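Local coordinates for polysaccharide biosynthesis protein CapD (Bacillus thuringiensis HD-771, PDB 6BWC) that probably acts as an NADP-dependent UDP-N-acetylglucosamine dehydratase of the short-chain dehydrogenase family, in the pathway to CMP-pseudaminic acid, at residues F126-A131 / A141-A146. The protein carries 2 engineered substitutions. Sequence-based numbering, arbitrary orientation.
Sequences FTSSNA and ATKLTA. Engineered in segment 126-131: Asn-130 (natural residue Asp), Ala-131 (natural residue Lys). With NAP (NADP nicotinamide-adenine-dinucleotide phosphate), chain N.
Lys-143 reaches from helix 138-156 across the end of strand 123-129 to the backbone oxygen of Thr-127. NZ donates to Thr-127 O at 3.1 Å, in the carbonyl plane, with a C=O...N angle of 159°. The lysine chain bends at chi2 (-65°) and then runs nearly extended, which carries NZ past Ser-128 to the nicotinamide ribose of NADP. There Lys-143 NZ bonds NADP O3D at 3.1 Å and, weakly, O2D. Alongside the lysine, the Phe-126 ring lies oblique to its chain; Phe-126 CZ is 3.7 Å from Lys-143 CD. The same CZ touches Ala-146 CB at 3.3 Å, obliquely, and His-84 meets the ring from outside the segments. Ser-128 OG packs against Lys-143 CB and bonds Glu-147. Ser-129 holds CB 3.6 Å from C5N of the nicotinamide. Its OG accepts from Ala-131 N in an ST turn and lies very close to UDP-N-acetylglucosamine, where a bond is doubtful. Asn-130 and Ala-131 are engineered, replacing Asp and Lys. Together with Tyr-139, which also bonds NADP, Lys-143 fits the YxxxK motif of short-chain dehydrogenases. The contact thus ties ribose, strand and helix together through one lysine nitrogen, beside the sugar nucleotide.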
ATOM      1  N   PHE C 126       4.500   0.414  26.647  1.00 17.30           N
ATOM      2  CA  PHE C 126       4.361  -0.865  25.977  1.00 17.19           C
ATOM      3  C   PHE C 126       4.347  -1.976  27.033  1.00 18.04           C
ATOM      4  O   PHE C 126       5.055  -1.923  28.063  1.00 17.87           O
ATOM      5  CB  PHE C 126       5.496  -1.095  24.971  1.00 16.75           C
ATOM      6  CG  PHE C 126       5.443  -2.444  24.294  1.00 16.32           C
ATOM      7  CD1 PHE C 126       4.321  -2.823  23.569  1.00 16.25           C
ATOM      8  CD2 PHE C 126       6.515  -3.326  24.365  1.00 16.23           C
ATOM      9  CE1 PHE C 126       4.248  -4.057  22.944  1.00 16.04           C
ATOM     10  CE2 PHE C 126       6.456  -4.566  23.746  1.00 16.00           C
ATOM     11  CZ  PHE C 126       5.314  -4.934  23.044  1.00 16.10           C
ATOM     12  N   THR C 127       3.556  -2.992  26.745  1.00 18.22           N
ATOM     13  CA  THR C 127       3.330  -4.083  27.647  1.00 18.50           C
ATOM     14  C   THR C 127       3.972  -5.314  27.010  1.00 19.13           C
ATOM     15  O   THR C 127       3.386  -5.952  26.120  1.00 18.86           O
ATOM     16  CB  THR C 127       1.819  -4.180  27.878  1.00 18.71           C
ATOM     17  OG1 THR C 127       1.485  -3.355  28.996  1.00 19.16           O
ATOM     18  CG2 THR C 127       1.380  -5.532  28.161  1.00 18.76           C
ATOM     19  N   SER C 128       5.202  -5.614  27.450  1.00 19.64           N
ATOM     20  CA  SER C 128       5.974  -6.787  26.969  1.00 19.24           C
ATOM     21  C   SER C 128       5.728  -7.946  27.897  1.00 20.22           C
ATOM     22  O   SER C 128       5.042  -7.791  28.909  1.00 20.00           O
ATOM     23  CB  SER C 128       7.484  -6.503  26.925  1.00 18.42           C
ATOM     24  OG  SER C 128       8.192  -7.580  26.337  1.00 16.87           O
ATOM     25  N   SER C 129       6.293  -9.100  27.531  1.00 21.51           N
ATOM     26  CA  SER C 129       6.346 -10.298  28.379  1.00 21.85           C
ATOM     27  C   SER C 129       7.779 -10.635  28.793  1.00 22.13           C
ATOM     28  O   SER C 129       8.738 -10.208  28.154  1.00 22.54           O
ATOM     29  CB  SER C 129       5.780 -11.486  27.620  1.00 22.60           C
ATOM     30  OG  SER C 129       6.088 -12.697  28.288  1.00 23.78           O
ATOM     31  N   ASN C 130       7.919 -11.446  29.843  1.00 22.05           N
ATOM     32  CA  ASN C 130       9.217 -11.991  30.195  1.00 21.47           C
ATOM     33  C   ASN C 130       9.641 -13.096  29.196  1.00 20.35           C
ATOM     34  O   ASN C 130      10.742 -13.646  29.270  1.00 21.23           O
ATOM     35  CB  ASN C 130       9.328 -12.316  31.724  1.00 23.24           C
ATOM     36  CG  ASN C 130       8.414 -13.466  32.243  1.00 24.87           C
ATOM     37  OD1 ASN C 130       8.015 -13.446  33.413  1.00 24.89           O
ATOM     38  ND2 ASN C 130       8.131 -14.471  31.426  1.00 25.93           N
ATOM     39  N   ALA C 131       8.756 -13.416  28.254  1.00 19.32           N
ATOM     40  CA  ALA C 131       9.090 -14.261  27.095  1.00 19.09           C
ATOM     41  C   ALA C 131      10.136 -13.676  26.139  1.00 18.36           C
ATOM     42  O   ALA C 131      10.768 -14.401  25.391  1.00 17.96           O
ATOM     43  CB  ALA C 131       7.823 -14.590  26.312  1.00 19.09           C
ATOM     44  N   ALA C 141       9.993 -13.837  20.254  1.00 12.38           N
ATOM     45  CA  ALA C 141      10.719 -13.155  19.185  1.00 12.22           C
ATOM     46  C   ALA C 141      10.137 -11.785  18.863  1.00 11.90           C
ATOM     47  O   ALA C 141      10.870 -10.817  18.792  1.00 11.63           O
ATOM     48  CB  ALA C 141      10.796 -14.015  17.941  1.00 12.29           C
ATOM     49  N   THR C 142       8.822 -11.703  18.700  1.00 12.20           N
ATOM     50  CA  THR C 142       8.151 -10.410  18.437  1.00 12.14           C
ATOM     51  C   THR C 142       8.200  -9.477  19.656  1.00 12.05           C
ATOM     52  O   THR C 142       8.251  -8.256  19.501  1.00 12.14           O
ATOM     53  CB  THR C 142       6.669 -10.548  17.998  1.00 11.97           C
ATOM     54  OG1 THR C 142       5.897 -11.195  19.016  1.00 11.91           O
ATOM     55  CG2 THR C 142       6.550 -11.348  16.758  1.00 12.12           C
ATOM     56  N   LYS C 143       8.160 -10.013  20.862  1.00 11.97           N
ATOM     57  CA  LYS C 143       8.203  -9.110  22.014  1.00 12.51           C
ATOM     58  C   LYS C 143       9.604  -8.499  22.218  1.00 12.55           C
ATOM     59  O   LYS C 143       9.736  -7.294  22.497  1.00 12.69           O
ATOM     60  CB  LYS C 143       7.667  -9.783  23.278  1.00 12.73           C
ATOM     61  CG  LYS C 143       6.143  -9.953  23.247  1.00 12.93           C
ATOM     62  CD  LYS C 143       5.396  -8.622  23.241  1.00 13.09           C
ATOM     63  CE  LYS C 143       4.037  -8.773  23.928  1.00 13.49           C
ATOM     64  NZ  LYS C 143       3.028  -7.710  23.638  1.00 13.49           N
ATOM     65  N   LEU C 144      10.641  -9.300  22.030  1.00 12.13           N
ATOM     66  CA  LEU C 144      11.980  -8.748  21.967  1.00 11.95           C
ATOM     67  C   LEU C 144      12.060  -7.628  20.936  1.00 11.68           C
ATOM     68  O   LEU C 144      12.559  -6.528  21.239  1.00 12.00           O
ATOM     69  CB  LEU C 144      12.997  -9.837  21.637  1.00 12.06           C
ATOM     70  CG  LEU C 144      14.481  -9.490  21.722  1.00 12.13           C
ATOM     71  CD1 LEU C 144      14.832  -8.814  23.038  1.00 12.33           C
ATOM     72  CD2 LEU C 144      15.278 -10.769  21.593  1.00 12.22           C
ATOM     73  N   THR C 145      11.544  -7.893  19.739  1.00 11.23           N
ATOM     74  CA  THR C 145      11.561  -6.897  18.663  1.00 11.09           C
ATOM     75  C   THR C 145      10.749  -5.650  19.021  1.00 11.17           C
ATOM     76  O   THR C 145      11.242  -4.536  18.886  1.00 11.18           O
ATOM     77  CB  THR C 145      11.097  -7.506  17.340  1.00 11.02           C
ATOM     78  OG1 THR C 145      12.118  -8.378  16.863  1.00 10.94           O
ATOM     79  CG2 THR C 145      10.840  -6.456  16.283  1.00 11.14           C
ATOM     80  N   ALA C 146       9.522  -5.836  19.493  1.00 11.52           N
ATOM     81  CA  ALA C 146       8.713  -4.717  20.012  1.00 11.85           C
ATOM     82  C   ALA C 146       9.463  -3.912  21.075  1.00 12.40           C
ATOM     83  O   ALA C 146       9.734  -2.741  20.858  1.00 12.39           O
ATOM     84  CB  ALA C 146       7.391  -5.212  20.553  1.00 11.79           C
TER
HETATM   85  PA  NAP N 400      -6.083 -10.116  25.994  1.00 11.89           P
HETATM   86  O1A NAP N 400      -7.111 -10.372  27.059  1.00 11.76           O
HETATM   87  O2A NAP N 400      -6.084 -11.049  24.832  1.00 11.61           O
HETATM   88  O5B NAP N 400      -6.195  -8.615  25.473  1.00 12.48           O
HETATM   89  C5B NAP N 400      -5.843  -8.304  24.123  1.00 13.55           C
HETATM   90  C4B NAP N 400      -6.461  -6.965  23.734  1.00 14.05           C
HETATM   91  O4B NAP N 400      -5.998  -6.487  22.473  1.00 14.10           O
HETATM   92  C3B NAP N 400      -7.950  -7.112  23.570  1.00 14.55           C
HETATM   93  O3B NAP N 400      -8.481  -5.849  23.959  1.00 14.51           O
HETATM   94  C2B NAP N 400      -8.107  -7.395  22.098  1.00 15.21           C
HETATM   95  O2B NAP N 400      -9.445  -7.131  21.731  1.00 16.97           O
HETATM   96  C1B NAP N 400      -7.053  -6.460  21.503  1.00 14.74           C
HETATM   97  N9A NAP N 400      -6.442  -6.752  20.161  1.00 14.66           N
HETATM   98  C8A NAP N 400      -5.916  -7.907  19.659  1.00 14.92           C
HETATM   99  N7A NAP N 400      -5.421  -7.741  18.385  1.00 14.59           N
HETATM  100  C5A NAP N 400      -5.623  -6.451  18.064  1.00 14.59           C
HETATM  101  C6A NAP N 400      -5.375  -5.563  16.900  1.00 14.46           C
HETATM  102  N6A NAP N 400      -4.788  -6.009  15.781  1.00 14.61           N
HETATM  103  N1A NAP N 400      -5.743  -4.274  16.982  1.00 14.28           N
HETATM  104  C2A NAP N 400      -6.339  -3.764  18.074  1.00 14.38           C
HETATM  105  N3A NAP N 400      -6.607  -4.501  19.164  1.00 14.44           N
HETATM  106  C4A NAP N 400      -6.283  -5.816  19.227  1.00 14.58           C
HETATM  107  O3  NAP N 400      -4.585 -10.051  26.591  1.00 11.95           O
HETATM  108  PN  NAP N 400      -4.121  -9.618  28.083  1.00 11.96           P
HETATM  109  O1N NAP N 400      -4.942  -8.452  28.617  1.00 12.34           O
HETATM  110  O2N NAP N 400      -3.935 -10.859  28.901  1.00 11.96           O
HETATM  111  O5D NAP N 400      -2.627  -9.145  27.815  1.00 12.19           O
HETATM  112  C5D NAP N 400      -2.393  -7.811  27.439  1.00 12.66           C
HETATM  113  C4D NAP N 400      -0.917  -7.615  27.105  1.00 13.08           C
HETATM  114  O4D NAP N 400      -0.146  -8.195  28.166  1.00 13.12           O
HETATM  115  C3D NAP N 400      -0.385  -8.215  25.792  1.00 13.12           C
HETATM  116  O3D NAP N 400       0.396  -7.222  25.123  1.00 13.01           O
HETATM  117  C2D NAP N 400       0.488  -9.377  26.206  1.00 13.32           C
HETATM  118  O2D NAP N 400       1.611  -9.562  25.339  1.00 13.21           O
HETATM  119  C1D NAP N 400       0.931  -8.957  27.608  1.00 13.49           C
HETATM  120  N1N NAP N 400       1.266 -10.066  28.511  1.00 13.68           N
HETATM  121  C2N NAP N 400       0.261 -10.804  29.010  1.00 14.03           C
HETATM  122  C3N NAP N 400       0.456 -11.869  29.871  1.00 13.84           C
HETATM  123  C7N NAP N 400      -0.659 -12.705  30.396  1.00 14.26           C
HETATM  124  O7N NAP N 400      -0.372 -13.737  31.007  1.00 14.63           O
HETATM  125  N7N NAP N 400      -1.938 -12.378  30.195  1.00 14.44           N
HETATM  126  C4N NAP N 400       1.838 -12.193  30.305  1.00 14.01           C
HETATM  127  C5N NAP N 400       2.857 -11.332  29.693  1.00 13.95           C
HETATM  128  C6N NAP N 400       2.537 -10.289  28.841  1.00 13.68           C
HETATM  129  P2B NAP N 400     -10.070  -7.694  20.356  1.00 20.64           P
HETATM  130  O1X NAP N 400     -11.535  -7.404  20.621  1.00 20.66           O
HETATM  131  O2X NAP N 400      -9.532  -6.802  19.257  1.00 19.86           O
HETATM  132  O3X NAP N 400      -9.660  -9.181  20.244  1.00 20.55           O